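Side-chain contacts in succinate--CoA ligase subunit alpha (Campylobacter jejuni, PDB 6MEL), which forms the alpha subunit of a CoA ligase of the succinate--CoA ligase family, pairing a Rossmann-like CoA binding domain with a CoA-ligase domain: residues E190-F195 and K220-N225; E84-G89 and K109-K114; F76-S81 and A93-E98. One frame throughout, in Å; residues are numbered along the deposited sequence.

Contact 1 of 3, residues E190-F195 and K220-N225; sequences ELLSEF and KFIKEN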
loop_
_atom_site.group_PDB
_atom_site.type_symbol
_atom_site.label_atom_id
_atom_site.label_comp_id
_atom_site.label_asym_id
_atom_site.label_seq_id
_atom_site.Cartn_x
_atom_site.Cartn_y
_atom_site.Cartn_z
ATOM N N GLU A 190 -16.070 -12.333 -6.701
ATOM C CA GLU A 190 -16.483 -13.497 -5.925
ATOM C C GLU A 190 -17.599 -13.107 -4.954
ATOM O O GLU A 190 -18.589 -13.829 -4.801
ATOM C CB GLU A 190 -15.319 -14.072 -5.116
ATOM C CG GLU A 190 -14.156 -14.569 -5.972
ATOM C CD GLU A 190 -13.074 -13.561 -6.379
ATOM O OE1 GLU A 190 -13.156 -12.276 -6.151
ATOM O OE2 GLU A 190 -12.098 -14.068 -6.922
ATOM N N LEU A 191 -17.443 -11.957 -4.286
ATOM C CA LEU A 191 -18.395 -11.564 -3.282
ATOM C C LEU A 191 -19.684 -11.031 -3.917
ATOM O O LEU A 191 -20.777 -11.257 -3.388
ATOM C CB LEU A 191 -17.745 -10.547 -2.344
ATOM C CG LEU A 191 -16.610 -11.131 -1.504
ATOM C CD1 LEU A 191 -15.946 -10.061 -0.664
ATOM C CD2 LEU A 191 -17.133 -12.223 -0.604
ATOM N N LEU A 192 -19.580 -10.328 -5.041
ATOM C CA LEU A 192 -20.801 -9.895 -5.765
ATOM C C LEU A 192 -21.611 -11.127 -6.200
ATOM O O LEU A 192 -22.840 -11.127 -6.052
ATOM C CB LEU A 192 -20.446 -9.027 -6.968
ATOM C CG LEU A 192 -19.965 -7.615 -6.685
ATOM C CD1 LEU A 192 -19.258 -7.050 -7.891
ATOM C CD2 LEU A 192 -21.109 -6.696 -6.303
ATOM N N SER A 193 -20.936 -12.197 -6.653
ATOM C CA SER A 193 -21.646 -13.453 -7.001
ATOM C C SER A 193 -22.344 -14.064 -5.788
ATOM O O SER A 193 -23.442 -14.559 -5.924
ATOM C CB SER A 193 -20.745 -14.489 -7.613
ATOM O OG SER A 193 -20.083 -13.929 -8.724
ATOM N N GLU A 194 -21.673 -14.108 -4.628
ATOM C CA GLU A 194 -22.327 -14.590 -3.398
ATOM C C GLU A 194 -23.584 -13.764 -3.094
ATOM O O GLU A 194 -24.606 -14.332 -2.735
ATOM C CB GLU A 194 -21.381 -14.535 -2.200
ATOM C CG GLU A 194 -20.308 -15.598 -2.273
ATOM C CD GLU A 194 -20.768 -16.995 -1.874
ATOM O OE1 GLU A 194 -21.846 -17.155 -1.228
ATOM O OE2 GLU A 194 -20.023 -17.903 -2.165
ATOM N N PHE A 195 -23.478 -12.437 -3.186
ATOM C CA PHE A 195 -24.588 -11.529 -2.830
ATOM C C PHE A 195 -25.758 -11.684 -3.824
ATOM O O PHE A 195 -26.913 -11.573 -3.459
ATOM C CB PHE A 195 -24.135 -10.069 -2.749
ATOM C CG PHE A 195 -23.432 -9.680 -1.467
ATOM C CD1 PHE A 195 -24.031 -9.898 -0.233
ATOM C CD2 PHE A 195 -22.180 -9.110 -1.485
ATOM C CE1 PHE A 195 -23.391 -9.542 0.942
ATOM C CE2 PHE A 195 -21.546 -8.745 -0.305
ATOM C CZ PHE A 195 -22.141 -8.977 0.902
ATOM N N LYS A 220 -17.424 -4.534 -15.937
ATOM C CA LYS A 220 -17.951 -5.359 -16.996
ATOM C C LYS A 220 -18.584 -6.618 -16.409
ATOM O O LYS A 220 -19.653 -7.035 -16.825
ATOM C CB LYS A 220 -16.829 -5.771 -17.935
ATOM C CG LYS A 220 -17.319 -6.531 -19.153
ATOM C CD LYS A 220 -16.195 -7.236 -19.819
ATOM C CE LYS A 220 -16.103 -6.861 -21.276
ATOM N NZ LYS A 220 -15.475 -7.986 -22.000
ATOM N N PHE A 221 -17.902 -7.204 -15.424
ATOM C CA PHE A 221 -18.398 -8.349 -14.747
ATOM C C PHE A 221 -19.804 -8.075 -14.191
ATOM O O PHE A 221 -20.663 -8.946 -14.271
ATOM C CB PHE A 221 -17.427 -8.789 -13.662
ATOM C CG PHE A 221 -17.943 -9.921 -12.822
ATOM C CD1 PHE A 221 -17.711 -11.236 -13.202
ATOM C CD2 PHE A 221 -18.713 -9.675 -11.698
ATOM C CE1 PHE A 221 -18.223 -12.283 -12.443
ATOM C CE2 PHE A 221 -19.223 -10.722 -10.941
ATOM C CZ PHE A 221 -18.966 -12.019 -11.312
ATOM N N ILE A 222 -20.011 -6.923 -13.541
ATOM C CA ILE A 222 -21.325 -6.557 -12.984
ATOM C C ILE A 222 -22.382 -6.533 -14.113
ATOM O O ILE A 222 -23.449 -7.162 -14.021
ATOM C CB ILE A 222 -21.238 -5.235 -12.196
ATOM C CG1 ILE A 222 -20.540 -5.454 -10.849
ATOM C CG2 ILE A 222 -22.618 -4.618 -11.992
ATOM C CD1 ILE A 222 -19.898 -4.211 -10.298
ATOM N N LYS A 223 -22.072 -5.820 -15.194
ATOM C CA LYS A 223 -22.990 -5.711 -16.311
ATOM C C LYS A 223 -23.436 -7.101 -16.777
ATOM O O LYS A 223 -24.583 -7.320 -16.979
ATOM C CB LYS A 223 -22.311 -4.977 -17.469
ATOM C CG LYS A 223 -23.198 -4.769 -18.694
ATOM C CD LYS A 223 -24.363 -3.872 -18.387
ATOM C CE LYS A 223 -25.028 -3.389 -19.658
ATOM N NZ LYS A 223 -26.478 -3.192 -19.447
ATOM N N GLU A 224 -22.490 -8.029 -16.910
ATOM C CA GLU A 224 -22.735 -9.328 -17.472
ATOM C C GLU A 224 -23.324 -10.309 -16.452
ATOM O O GLU A 224 -23.938 -11.262 -16.862
ATOM C CB GLU A 224 -21.456 -9.877 -18.108
ATOM C CG GLU A 224 -21.211 -9.273 -19.483
ATOM C CD GLU A 224 -19.817 -9.432 -20.076
ATOM O OE1 GLU A 224 -19.046 -10.267 -19.574
ATOM O OE2 GLU A 224 -19.500 -8.705 -21.048
ATOM N N ASN A 225 -23.147 -10.115 -15.142
ATOM C CA ASN A 225 -23.474 -11.225 -14.231
ATOM C C ASN A 225 -24.353 -10.820 -13.048
ATOM O O ASN A 225 -24.872 -11.691 -12.394
ATOM C CB ASN A 225 -22.216 -11.891 -13.679
ATOM C CG ASN A 225 -21.376 -12.487 -14.779
ATOM O OD1 ASN A 225 -21.630 -13.600 -15.199
ATOM N ND2 ASN A 225 -20.423 -11.738 -15.294
#
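A first torsion of 175° swings the Phe221 ring away from its own N and out from helix 214-225 to Ser193, while Leu192 keeps CG beside its own N and extends CD1 to Ile222. These side chains pack two neighbouring helices of the alpha/beta CoA-ligase domain, helix 188-197 and helix 214-225; the segments 190-195 and 220-225 run in nearly the same direction, 25° apart, their axes 11.1 Å from each other at closest approach. The deeper layer is aliphatic: Leu192 CD1 lies 3.6 Å from Ile222 CG1 and also meets Ile222 CD1, the two chains crossing at a slant. Below them is strand 203-209, where Leu192 rests on Ile204 and Ile222 on Met206. Farther out, the Phe221 ring presents its edge. Ser193 OG lies in the ring plane, 3.4 Å from Phe221 CZ, so the hydroxyl oxygen faces the ring's rim; its hydrogen bond goes back to Lys189 O in its own helix. One face of the ring carries the Asn225 amide, with ND2 3.4 Å above the plane and shifted toward the rim. The same ND2 donates to a lone pair of Phe221 O at 3.0 Å, in the carbonyl plane, with an N-H...O angle of 158°.

Contact 2 of 3, residues E84-G89 and K109-K114; sequences EAADAG and KQYANK
Tyr111 OH donates a hydrogen bond to Asp87 OD1, 2.6 Å away, and this short bond bridges the outer side of two helices. The carboxylate takes it on the anti lone pair of OD1, the one turned away from OD2. OD1 lies in the ring plane at the phenol edge, and ring and carboxylate are nearly coplanar, 21° apart. With CG anti to N (chi1 -170°), Tyr111 reaches from helix 102-115 across to helix 78-87.

Just inside the phenol the helices come very close. Ala86 CB touches Tyr111 CD2 at 4.0 Å and, equally near, Ala112 CA; the CA atoms of Ala86 and Ala112 are 5.3 Å apart, a spacing that small alanine side chains allow. Met117 packs against both alanines from the loop that follows helix 102-115.

Two residues past Asp87, the helix closes in a Schellman motif, with Gly89 at positive phi and Gly89 N bonded to Ala86 O. Asp87 thus sits at a helix C-terminal end, where a carboxylate would tend to be disfavoured; the phenol hydroxyl may offset part of that. Close packing of consecutive helices on one face of the parallel part of a sheet, helices 78-87 and 102-115 being the successive crossover connections from strand 68-71 to 92-95 and from 92-95 to 118-120, is characteristic of a Rossmann-like fold.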
loop_
_atom_site.group_PDB
_atom_site.type_symbol
_atom_site.label_atom_id
_atom_site.label_comp_id
_atom_site.label_asym_id
_atom_site.label_seq_id
_atom_site.Cartn_x
_atom_site.Cartn_y
_atom_site.Cartn_z
ATOM N N GLU A 84 -0.284 -22.541 7.110
ATOM C CA GLU A 84 -0.668 -23.505 8.128
ATOM C C GLU A 84 -2.181 -23.815 8.081
ATOM O O GLU A 84 -2.615 -24.960 8.109
ATOM C CB GLU A 84 -0.302 -22.949 9.503
ATOM C CG GLU A 84 -0.586 -23.933 10.632
ATOM C CD GLU A 84 -0.161 -23.488 12.013
ATOM O OE1 GLU A 84 0.314 -22.289 12.184
ATOM O OE2 GLU A 84 -0.352 -24.307 12.939
ATOM N N ALA A 85 -2.992 -22.771 7.990
ATOM C CA ALA A 85 -4.431 -22.905 7.894
ATOM C C ALA A 85 -4.817 -23.721 6.662
ATOM O O ALA A 85 -5.646 -24.631 6.764
ATOM C CB ALA A 85 -5.086 -21.543 7.873
ATOM N N ALA A 86 -4.208 -23.403 5.518
ATOM C CA ALA A 86 -4.513 -24.091 4.295
ATOM C C ALA A 86 -4.088 -25.558 4.395
ATOM O O ALA A 86 -4.829 -26.450 3.939
ATOM C CB ALA A 86 -3.861 -23.415 3.121
ATOM N N ASP A 87 -2.920 -25.795 4.974
ATOM C CA ASP A 87 -2.422 -27.162 5.153
ATOM C C ASP A 87 -3.373 -28.000 6.023
ATOM O O ASP A 87 -3.546 -29.166 5.790
ATOM C CB ASP A 87 -1.015 -27.209 5.744
ATOM C CG ASP A 87 -0.318 -28.523 5.426
ATOM O OD1 ASP A 87 0.008 -28.718 4.222
ATOM O OD2 ASP A 87 -0.097 -29.333 6.384
ATOM N N ALA A 88 -4.014 -27.392 7.015
ATOM C CA ALA A 88 -4.866 -28.145 7.961
ATOM C C ALA A 88 -6.291 -28.380 7.436
ATOM O O ALA A 88 -7.068 -29.018 8.122
ATOM C CB ALA A 88 -4.966 -27.372 9.258
ATOM N N GLY A 89 -6.681 -27.765 6.317
ATOM C CA GLY A 89 -8.059 -27.942 5.782
ATOM C C GLY A 89 -9.015 -26.788 6.110
ATOM O O GLY A 89 -10.219 -26.883 5.821
ATOM N N LYS A 109 -0.998 -17.195 -0.792
ATOM C CA LYS A 109 -2.191 -17.282 -1.591
ATOM C C LYS A 109 -2.123 -18.418 -2.630
ATOM O O LYS A 109 -3.129 -19.065 -2.861
ATOM C CB LYS A 109 -2.519 -15.963 -2.297
ATOM C CG LYS A 109 -3.839 -16.030 -3.061
ATOM C CD LYS A 109 -4.444 -14.713 -3.348
ATOM C CE LYS A 109 -5.702 -14.774 -4.172
ATOM N NZ LYS A 109 -5.905 -13.478 -4.818
ATOM N N GLN A 110 -0.976 -18.605 -3.287
ATOM C CA GLN A 110 -0.853 -19.686 -4.264
ATOM C C GLN A 110 -1.123 -21.017 -3.541
ATOM O O GLN A 110 -1.831 -21.878 -4.047
ATOM C CB GLN A 110 0.536 -19.738 -4.915
ATOM C CG GLN A 110 0.802 -18.676 -5.975
ATOM C CD GLN A 110 1.898 -19.137 -6.913
ATOM O OE1 GLN A 110 2.512 -20.184 -6.713
ATOM N NE2 GLN A 110 2.136 -18.378 -7.969
ATOM N N TYR A 111 -0.626 -21.162 -2.310
ATOM C CA TYR A 111 -0.844 -22.421 -1.585
ATOM C C TYR A 111 -2.318 -22.552 -1.174
ATOM O O TYR A 111 -2.936 -23.605 -1.329
ATOM C CB TYR A 111 0.129 -22.573 -0.418
ATOM C CG TYR A 111 0.089 -23.957 0.186
ATOM C CD1 TYR A 111 0.481 -25.069 -0.553
ATOM C CD2 TYR A 111 -0.326 -24.174 1.480
ATOM C CE1 TYR A 111 0.424 -26.348 -0.034
ATOM C CE2 TYR A 111 -0.342 -25.451 2.035
ATOM C CZ TYR A 111 0.024 -26.548 1.274
ATOM O OH TYR A 111 0.061 -27.818 1.782
ATOM N N ALA A 112 -2.896 -21.474 -0.651
ATOM C CA ALA A 112 -4.311 -21.453 -0.301
ATOM C C ALA A 112 -5.166 -21.828 -1.518
ATOM O O ALA A 112 -6.055 -22.653 -1.405
ATOM C CB ALA A 112 -4.686 -20.114 0.237
ATOM N N ASN A 113 -4.865 -21.237 -2.679
ATOM C CA ASN A 113 -5.602 -21.555 -3.906
ATOM C C ASN A 113 -5.543 -23.048 -4.186
ATOM O O ASN A 113 -6.546 -23.640 -4.479
ATOM C CB ASN A 113 -5.062 -20.807 -5.126
ATOM C CG ASN A 113 -5.322 -19.309 -5.087
ATOM O OD1 ASN A 113 -6.165 -18.823 -4.343
ATOM N ND2 ASN A 113 -4.635 -18.580 -5.940
ATOM N N LYS A 114 -4.354 -23.643 -4.106
ATOM C CA LYS A 114 -4.217 -25.031 -4.434
ATOM C C LYS A 114 -5.008 -25.883 -3.436
ATOM O O LYS A 114 -5.620 -26.860 -3.811
ATOM C CB LYS A 114 -2.761 -25.491 -4.388
ATOM C CG LYS A 114 -2.640 -26.993 -4.627
ATOM C CD LYS A 114 -1.248 -27.481 -4.836
ATOM C CE LYS A 114 -0.576 -27.878 -3.562
ATOM N NZ LYS A 114 0.700 -28.557 -3.844
#

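Contact 3 of 3, residues F76-S81 and A93-E98; sequences FAVGDS and AVVITE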
loop_
_atom_site.group_PDB
_atom_site.type_symbol
_atom_site.label_atom_id
_atom_site.label_comp_id
_atom_site.label_asym_id
_atom_site.label_seq_id
_atom_site.Cartn_x
_atom_site.Cartn_y
_atom_site.Cartn_z
ATOM N N PHE A 76 5.112 -10.637 10.468
ATOM C CA PHE A 76 6.162 -11.533 10.124
ATOM C C PHE A 76 5.679 -12.986 10.119
ATOM O O PHE A 76 6.411 -13.829 9.626
ATOM C CB PHE A 76 7.400 -11.352 11.011
ATOM C CG PHE A 76 7.155 -11.556 12.495
ATOM C CD1 PHE A 76 7.026 -12.829 13.029
ATOM C CD2 PHE A 76 7.098 -10.464 13.359
ATOM C CE1 PHE A 76 6.796 -13.019 14.395
ATOM C CE2 PHE A 76 6.862 -10.646 14.724
ATOM C CZ PHE A 76 6.723 -11.928 15.240
ATOM N N ALA A 77 4.495 -13.264 10.683
ATOM C CA ALA A 77 3.989 -14.623 10.858
ATOM C C ALA A 77 2.814 -14.905 9.909
ATOM O O ALA A 77 2.341 -16.047 9.821
ATOM C CB ALA A 77 3.597 -14.860 12.334
ATOM N N VAL A 78 2.324 -13.884 9.217
ATOM C CA VAL A 78 1.027 -13.976 8.500
ATOM C C VAL A 78 1.111 -15.047 7.399
ATOM O O VAL A 78 0.252 -15.901 7.295
ATOM C CB VAL A 78 0.532 -12.615 7.951
ATOM C CG1 VAL A 78 -0.554 -12.797 6.876
ATOM C CG2 VAL A 78 -0.003 -11.707 9.073
ATOM N N GLY A 79 2.168 -15.001 6.594
ATOM C CA GLY A 79 2.290 -15.891 5.480
ATOM C C GLY A 79 2.277 -17.329 5.936
ATOM O O GLY A 79 1.533 -18.132 5.390
ATOM N N ASP A 80 3.136 -17.644 6.910
ATOM C CA ASP A 80 3.215 -18.989 7.459
ATOM C C ASP A 80 1.902 -19.404 8.141
ATOM O O ASP A 80 1.521 -20.598 8.023
ATOM C CB ASP A 80 4.420 -19.175 8.380
ATOM C CG ASP A 80 5.728 -19.116 7.611
ATOM O OD1 ASP A 80 5.682 -19.173 6.335
ATOM O OD2 ASP A 80 6.760 -18.931 8.267
ATOM N N SER A 81 1.178 -18.459 8.760
ATOM C CA SER A 81 -0.109 -18.786 9.426
ATOM C C SER A 81 -1.197 -19.063 8.387
ATOM O O SER A 81 -2.047 -19.954 8.627
ATOM C CB SER A 81 -0.552 -17.729 10.427
ATOM O OG SER A 81 0.313 -17.751 11.553
ATOM N N ALA A 93 -10.038 -18.175 5.673
ATOM C CA ALA A 93 -9.158 -17.517 6.618
ATOM C C ALA A 93 -9.331 -16.012 6.482
ATOM O O ALA A 93 -9.132 -15.457 5.395
ATOM C CB ALA A 93 -7.722 -17.911 6.365
ATOM N N VAL A 94 -9.682 -15.380 7.599
ATOM C CA VAL A 94 -9.870 -13.975 7.680
ATOM C C VAL A 94 -8.620 -13.367 8.315
ATOM O O VAL A 94 -8.302 -13.647 9.475
ATOM C CB VAL A 94 -11.144 -13.658 8.487
ATOM C CG1 VAL A 94 -11.375 -12.171 8.568
ATOM C CG2 VAL A 94 -12.369 -14.353 7.923
ATOM N N VAL A 95 -7.900 -12.529 7.571
ATOM C CA VAL A 95 -6.576 -12.092 8.026
ATOM C C VAL A 95 -6.617 -10.575 8.280
ATOM O O VAL A 95 -6.690 -9.807 7.339
ATOM C CB VAL A 95 -5.470 -12.445 7.006
ATOM C CG1 VAL A 95 -4.101 -12.052 7.523
ATOM C CG2 VAL A 95 -5.498 -13.905 6.592
ATOM N N ILE A 96 -6.482 -10.173 9.536
ATOM C CA ILE A 96 -6.633 -8.788 9.940
ATOM C C ILE A 96 -5.357 -7.984 9.708
ATOM O O ILE A 96 -5.445 -6.833 9.261
ATOM C CB ILE A 96 -7.049 -8.706 11.420
ATOM C CG1 ILE A 96 -8.345 -9.485 11.681
ATOM C CG2 ILE A 96 -7.145 -7.260 11.877
ATOM C CD1 ILE A 96 -9.500 -9.130 10.766
ATOM N N THR A 97 -4.205 -8.582 10.029
ATOM C CA THR A 97 -2.937 -7.895 10.248
ATOM C C THR A 97 -2.491 -7.121 8.995
ATOM O O THR A 97 -2.651 -7.579 7.854
ATOM C CB THR A 97 -1.865 -8.932 10.602
ATOM O OG1 THR A 97 -2.422 -9.701 11.675
ATOM C CG2 THR A 97 -0.522 -8.345 10.978
ATOM N N GLU A 98 -1.960 -5.923 9.249
ATOM C CA GLU A 98 -1.360 -5.041 8.258
ATOM C C GLU A 98 0.169 -5.269 8.228
ATOM O O GLU A 98 0.736 -5.788 9.171
ATOM C CB GLU A 98 -1.673 -3.576 8.610
ATOM C CG GLU A 98 -1.233 -2.580 7.515
ATOM C CD GLU A 98 -1.855 -1.171 7.574
ATOM O OE1 GLU A 98 -2.201 -0.793 8.721
ATOM O OE2 GLU A 98 -2.011 -0.468 6.469
#
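This contact lies within a beta-alpha-beta crossover of the Rossmann-like CoA binding domain: strand 68-71 leads into helix 78-87, which returns the chain to the neighbouring parallel strand 92-95. Val78, the first residue of the helix, packs on the end of that second strand and on the loop after it. Its two methyl groups divide the work. CG1 is anti to the backbone N (chi1 163°) and comes to 3.7 Å from Val95 CG1, methyl against methyl, the two valines meeting at a slant. CG2, on the other branch, goes to Thr97 and stands 3.7 Å from Thr97 CB; there the side chains slide past each other in opposite directions. Between them the two branches cover the bend where the strand gives way to loop, and no hydrogen bond crosses from one segment to the other.

Val95 also packs on Ile71 of strand 68-71 and on Pro122, and Val78 on Thr100. The strand is held from both neighbours: Val94 pairs through its backbone with Ser69 and Ile71, while Ala93 and Val95 pair with strand 118-120. On the helix side, the first turn is set by the bond from Ser81 N to Ala77 O, 2.9 Å.

Thr97 is the one polar residue of the trio. Its hydroxyl is hydrogen-bonded to Val73 O, in the loop leading from strand 68-71 toward the helix, which fixes the rotation of the side chain. Held that way, Thr97 lays CG2 3.9 Å from Val78 CG2, with OG1 at 4.1 Å from the same methyl carbon.

From the N terminus, residues 76-81 open contact 3 at the start of helix 78-87, and residues 84-89 open contact 2 at its end. The chain then passes through 93-98, closing contact 3 over strand 92-95, and reaches 109-114 on helix 102-115, closing contact 2. The two loops therefore cross, and both use helix 78-87: contact 3 ties its beginning to the sheet, contact 2 its end to the next helix. Contact 1 follows in series, joining two helices over the second sheet. Its centre is about 25 Å from that of contact 2 and about 27 Å from that of contact 3, across the middle of the chain from contact 3.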